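Long-range contact in ferrichrome-binding protein (Bacillus subtilis subsp. subtilis, PDB 3G9Q), which binds iron(3+)-hydroxamate complexes such as ferrichrome and hands them to the membrane permease of the FhuCBGD ABC importer: residues A[32-44]-A[52-64]. Residues are numbered along the deposited sequence; the frame is centred on the assembly and turned at random.
Sequences GINVVGAPENVFK and TNGVENIGDGTSV
Phe-43 sits between Ile-58 and Asn-53, and this sandwich is the tight part of the contact. Ile-58 CG1 lies over one face of the ring, 3.7 Å from the Phe-43 centroid and 8° off its normal, a CH-pi contact. Asn-53 covers the opposite face nearer the rim, its amide plane tilted 25° from the ring. The phenyl is placed there by chi1 of -56°, which sets CG opposite the carbonyl carbon. Its CZ also reaches the backbone, 3.5 Å from Asn-57 O. With an alanine here, a gap would probably open between Ile-58 and Asn-53, leaving both side chains freer to turn.

Beside the ring the backbones run parallel. Asn-57 N donates to Val-36 O at 3.0 Å, and Ala-38 N to Asn-57 O at 2.8 Å. They make a single bridge at Gly-37. Farther on, Glu-40 N makes a weak bond to Gly-59 O. Strand 35-37 is outermost in the parallel sheet of the N-terminal lobe of this two-lobed solute-binding fold. Val-17 and Val-19 bond its inner edge. The connection to helix 64-68 returns alongside it: residues 55-57 line its outer edge, and 58-59 continue beside Ala-38 and Pro-39.

The ends are looser, with Val-55, Asp-60 and Lys-44 exposed to solvent. Val-55 touches Asn-34 OD1 through CG2, while Asn-34 ND2 bonds Lys-15 O. The carbon chain of Glu-40 leans on Ile-58 CG2, but its OE2 pairs with Lys-44 NZ at 2.7 Å. Thr-62 OG1 donates to the syn lone pair of Asp-60 OD2.

The Glu-40 salt bridge thus stays within one segment. Backbone hydrogen bonds, which set the register, and the covered aromatic ring join the two.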
loop_
_atom_site.group_PDB
_atom_site.type_symbol
_atom_site.label_atom_id
_atom_site.label_comp_id
_atom_site.label_asym_id
_atom_site.label_seq_id
_atom_site.Cartn_x
_atom_site.Cartn_y
_atom_site.Cartn_z
ATOM N N GLY A 32 16.105 -3.256 -8.737
ATOM C CA GLY A 32 17.480 -2.766 -8.750
ATOM C C GLY A 32 17.766 -1.653 -9.746
ATOM O O GLY A 32 18.900 -1.185 -9.848
ATOM N N ILE A 33 16.744 -1.233 -10.487
ATOM C CA ILE A 33 16.909 -0.159 -11.462
ATOM C C ILE A 33 17.206 1.148 -10.743
ATOM O O ILE A 33 16.444 1.608 -9.894
ATOM C CB ILE A 33 15.648 0.024 -12.344
ATOM C CG1 ILE A 33 15.605 -1.059 -13.423
ATOM C CG2 ILE A 33 15.655 1.404 -12.999
ATOM C CD1 ILE A 33 15.228 -2.450 -12.920
ATOM N N ASN A 34 18.325 1.750 -11.094
ATOM C CA ASN A 34 18.707 2.985 -10.466
ATOM C C ASN A 34 17.711 4.105 -10.802
ATOM O O ASN A 34 17.477 4.431 -11.975
ATOM C CB ASN A 34 20.130 3.332 -10.901
ATOM C CG ASN A 34 20.583 4.663 -10.381
ATOM O OD1 ASN A 34 20.458 4.959 -9.189
ATOM N ND2 ASN A 34 21.124 5.483 -11.272
ATOM N N VAL A 35 17.106 4.668 -9.759
ATOM C CA VAL A 35 16.141 5.740 -9.929
ATOM C C VAL A 35 16.768 7.050 -9.512
ATOM O O VAL A 35 17.321 7.182 -8.416
ATOM C CB VAL A 35 14.850 5.480 -9.125
ATOM C CG1 VAL A 35 13.871 6.644 -9.303
ATOM C CG2 VAL A 35 14.222 4.183 -9.601
ATOM N N VAL A 36 16.668 8.024 -10.402
ATOM C CA VAL A 36 17.288 9.310 -10.168
ATOM C C VAL A 36 16.339 10.405 -9.711
ATOM O O VAL A 36 16.780 11.456 -9.255
ATOM C CB VAL A 36 18.070 9.720 -11.433
ATOM C CG1 VAL A 36 19.024 8.588 -11.816
ATOM C CG2 VAL A 36 17.115 10.004 -12.583
ATOM N N GLY A 37 15.039 10.136 -9.801
ATOM C CA GLY A 37 14.041 11.098 -9.365
ATOM C C GLY A 37 12.728 10.439 -8.957
ATOM O O GLY A 37 12.313 9.429 -9.537
ATOM N N ALA A 38 12.072 11.013 -7.955
ATOM C CA ALA A 38 10.799 10.500 -7.469
ATOM C C ALA A 38 9.994 11.650 -6.866
ATOM O O ALA A 38 10.567 12.650 -6.435
ATOM C CB ALA A 38 11.032 9.422 -6.420
ATOM N N PRO A 39 8.650 11.539 -6.863
ATOM C CA PRO A 39 7.782 12.585 -6.300
ATOM C C PRO A 39 7.900 12.679 -4.767
ATOM O O PRO A 39 8.559 11.848 -4.132
ATOM C CB PRO A 39 6.390 12.169 -6.778
ATOM C CG PRO A 39 6.507 10.697 -6.945
ATOM C CD PRO A 39 7.852 10.523 -7.575
ATOM N N GLU A 40 7.258 13.678 -4.170
ATOM C CA GLU A 40 7.347 13.870 -2.721
ATOM C C GLU A 40 6.914 12.722 -1.825
ATOM O O GLU A 40 7.584 12.408 -0.840
ATOM C CB GLU A 40 6.598 15.139 -2.301
ATOM C CG GLU A 40 7.541 16.313 -2.042
ATOM C CD GLU A 40 8.524 16.051 -0.897
ATOM O OE1 GLU A 40 9.610 16.677 -0.894
ATOM O OE2 GLU A 40 8.201 15.231 -0.001
ATOM N N ASN A 41 5.791 12.104 -2.146
ATOM C CA ASN A 41 5.304 10.999 -1.330
ATOM C C ASN A 41 6.426 10.062 -0.920
ATOM O O ASN A 41 6.538 9.686 0.242
ATOM C CB ASN A 41 4.248 10.232 -2.108
ATOM C CG ASN A 41 3.111 11.116 -2.521
ATOM O OD1 ASN A 41 2.435 11.685 -1.664
ATOM N ND2 ASN A 41 2.897 11.262 -3.835
ATOM N N VAL A 42 7.258 9.708 -1.888
ATOM C CA VAL A 42 8.369 8.801 -1.667
ATOM C C VAL A 42 9.233 9.190 -0.465
ATOM O O VAL A 42 9.567 8.354 0.381
ATOM C CB VAL A 42 9.214 8.718 -2.953
ATOM C CG1 VAL A 42 10.401 7.796 -2.769
ATOM C CG2 VAL A 42 8.327 8.237 -4.092
ATOM N N PHE A 43 9.574 10.467 -0.373
ATOM C CA PHE A 43 10.398 10.956 0.723
ATOM C C PHE A 43 9.588 11.164 1.996
ATOM O O PHE A 43 10.022 11.870 2.905
ATOM C CB PHE A 43 11.078 12.263 0.317
ATOM C CG PHE A 43 11.893 12.141 -0.925
ATOM C CD1 PHE A 43 11.276 12.026 -2.165
ATOM C CD2 PHE A 43 13.276 12.070 -0.853
ATOM C CE1 PHE A 43 12.025 11.840 -3.311
ATOM C CE2 PHE A 43 14.035 11.883 -1.995
ATOM C CZ PHE A 43 13.412 11.766 -3.226
ATOM N N LYS A 44 8.408 10.558 2.062
ATOM C CA LYS A 44 7.577 10.674 3.253
ATOM C C LYS A 44 7.144 9.309 3.756
ATOM O O LYS A 44 6.828 9.144 4.936
ATOM C CB LYS A 44 6.341 11.533 2.980
ATOM C CG LYS A 44 6.603 13.028 2.968
ATOM C CD LYS A 44 5.286 13.786 3.020
ATOM C CE LYS A 44 5.514 15.288 2.993
ATOM N NZ LYS A 44 6.272 15.695 1.766
ATOM N N THR A 52 15.836 4.030 2.202
ATOM C CA THR A 52 16.029 4.028 0.744
ATOM C C THR A 52 15.748 5.353 0.017
ATOM O O THR A 52 14.656 5.546 -0.525
ATOM C CB THR A 52 15.141 2.964 0.063
ATOM O OG1 THR A 52 15.167 1.746 0.819
ATOM C CG2 THR A 52 15.639 2.707 -1.353
ATOM N N ASN A 53 16.730 6.248 -0.032
ATOM C CA ASN A 53 16.533 7.528 -0.710
ATOM C C ASN A 53 17.821 8.079 -1.311
ATOM O O ASN A 53 17.794 8.921 -2.214
ATOM C CB ASN A 53 15.932 8.547 0.268
ATOM C CG ASN A 53 14.423 8.661 0.136
ATOM O OD1 ASN A 53 13.751 9.281 0.970
ATOM N ND2 ASN A 53 13.881 8.071 -0.924
ATOM N N GLY A 54 18.942 7.577 -0.808
ATOM C CA GLY A 54 20.258 8.011 -1.247
ATOM C C GLY A 54 20.457 8.711 -2.579
ATOM O O GLY A 54 20.925 9.852 -2.627
ATOM N N VAL A 55 20.096 8.048 -3.666
ATOM C CA VAL A 55 20.316 8.624 -4.982
ATOM C C VAL A 55 19.132 9.193 -5.776
ATOM O O VAL A 55 18.980 8.870 -6.958
ATOM C CB VAL A 55 21.062 7.592 -5.878
ATOM C CG1 VAL A 55 22.420 7.252 -5.255
ATOM C CG2 VAL A 55 20.224 6.319 -6.027
ATOM N N GLU A 56 18.293 10.027 -5.164
ATOM C CA GLU A 56 17.185 10.611 -5.924
ATOM C C GLU A 56 16.776 12.033 -5.600
ATOM O O GLU A 56 17.008 12.540 -4.508
ATOM C CB GLU A 56 15.926 9.736 -5.880
ATOM C CG GLU A 56 15.696 8.965 -4.613
ATOM C CD GLU A 56 16.238 7.562 -4.718
ATOM O OE1 GLU A 56 15.873 6.868 -5.695
ATOM O OE2 GLU A 56 17.022 7.152 -3.834
ATOM N N ASN A 57 16.165 12.667 -6.594
ATOM C CA ASN A 57 15.671 14.030 -6.489
ATOM C C ASN A 57 14.161 13.913 -6.220
ATOM O O ASN A 57 13.561 12.881 -6.521
ATOM C CB ASN A 57 15.930 14.773 -7.815
ATOM C CG ASN A 57 16.641 16.117 -7.621
ATOM O OD1 ASN A 57 17.756 16.326 -8.118
ATOM N ND2 ASN A 57 15.993 17.033 -6.901
ATOM N N ILE A 58 13.562 14.962 -5.656
ATOM C CA ILE A 58 12.135 14.972 -5.353
ATOM C C ILE A 58 11.310 15.584 -6.503
ATOM O O ILE A 58 11.653 15.421 -7.678
ATOM C CB ILE A 58 11.848 15.747 -4.031
ATOM C CG1 ILE A 58 12.966 15.500 -3.007
ATOM C CG2 ILE A 58 10.531 15.279 -3.425
ATOM C CD1 ILE A 58 14.205 16.356 -3.208
ATOM N N GLY A 59 10.226 16.280 -6.163
ATOM C CA GLY A 59 9.365 16.889 -7.169
ATOM C C GLY A 59 7.914 16.614 -6.802
ATOM O O GLY A 59 7.664 16.044 -5.738
ATOM N N ASP A 60 6.963 17.005 -7.660
ATOM C CA ASP A 60 5.521 16.789 -7.412
ATOM C C ASP A 60 4.850 16.008 -8.551
ATOM O O ASP A 60 3.746 15.479 -8.394
ATOM C CB ASP A 60 4.794 18.126 -7.261
ATOM C CG ASP A 60 4.649 18.861 -8.586
ATOM O OD1 ASP A 60 5.686 19.086 -9.252
ATOM O OD2 ASP A 60 3.503 19.211 -8.958
ATOM N N GLY A 61 5.506 15.968 -9.706
ATOM C CA GLY A 61 4.956 15.245 -10.839
ATOM C C GLY A 61 4.465 16.095 -12.002
ATOM O O GLY A 61 3.760 15.594 -12.883
ATOM N N THR A 62 4.830 17.375 -12.017
ATOM C CA THR A 62 4.409 18.275 -13.094
ATOM C C THR A 62 5.604 18.980 -13.732
ATOM O O THR A 62 5.748 18.979 -14.955
ATOM C CB THR A 62 3.409 19.361 -12.588
ATOM O OG1 THR A 62 4.060 20.228 -11.647
ATOM C CG2 THR A 62 2.193 18.702 -11.927
ATOM N N SER A 63 6.455 19.569 -12.896
ATOM C CA SER A 63 7.639 20.286 -13.362
ATOM C C SER A 63 8.509 19.458 -14.311
ATOM O O SER A 63 9.404 18.725 -13.882
ATOM C CB SER A 63 8.481 20.752 -12.173
ATOM O OG SER A 63 9.594 21.498 -12.624
ATOM N N VAL A 64 8.229 19.602 -15.604
ATOM C CA VAL A 64 8.934 18.907 -16.677
ATOM C C VAL A 64 10.410 19.300 -16.700
ATOM O O VAL A 64 11.270 18.516 -17.107
ATOM C CB VAL A 64 8.322 19.277 -18.049
ATOM C CG1 VAL A 64 8.882 18.381 -19.127
ATOM C CG2 VAL A 64 6.810 19.187 -17.989
#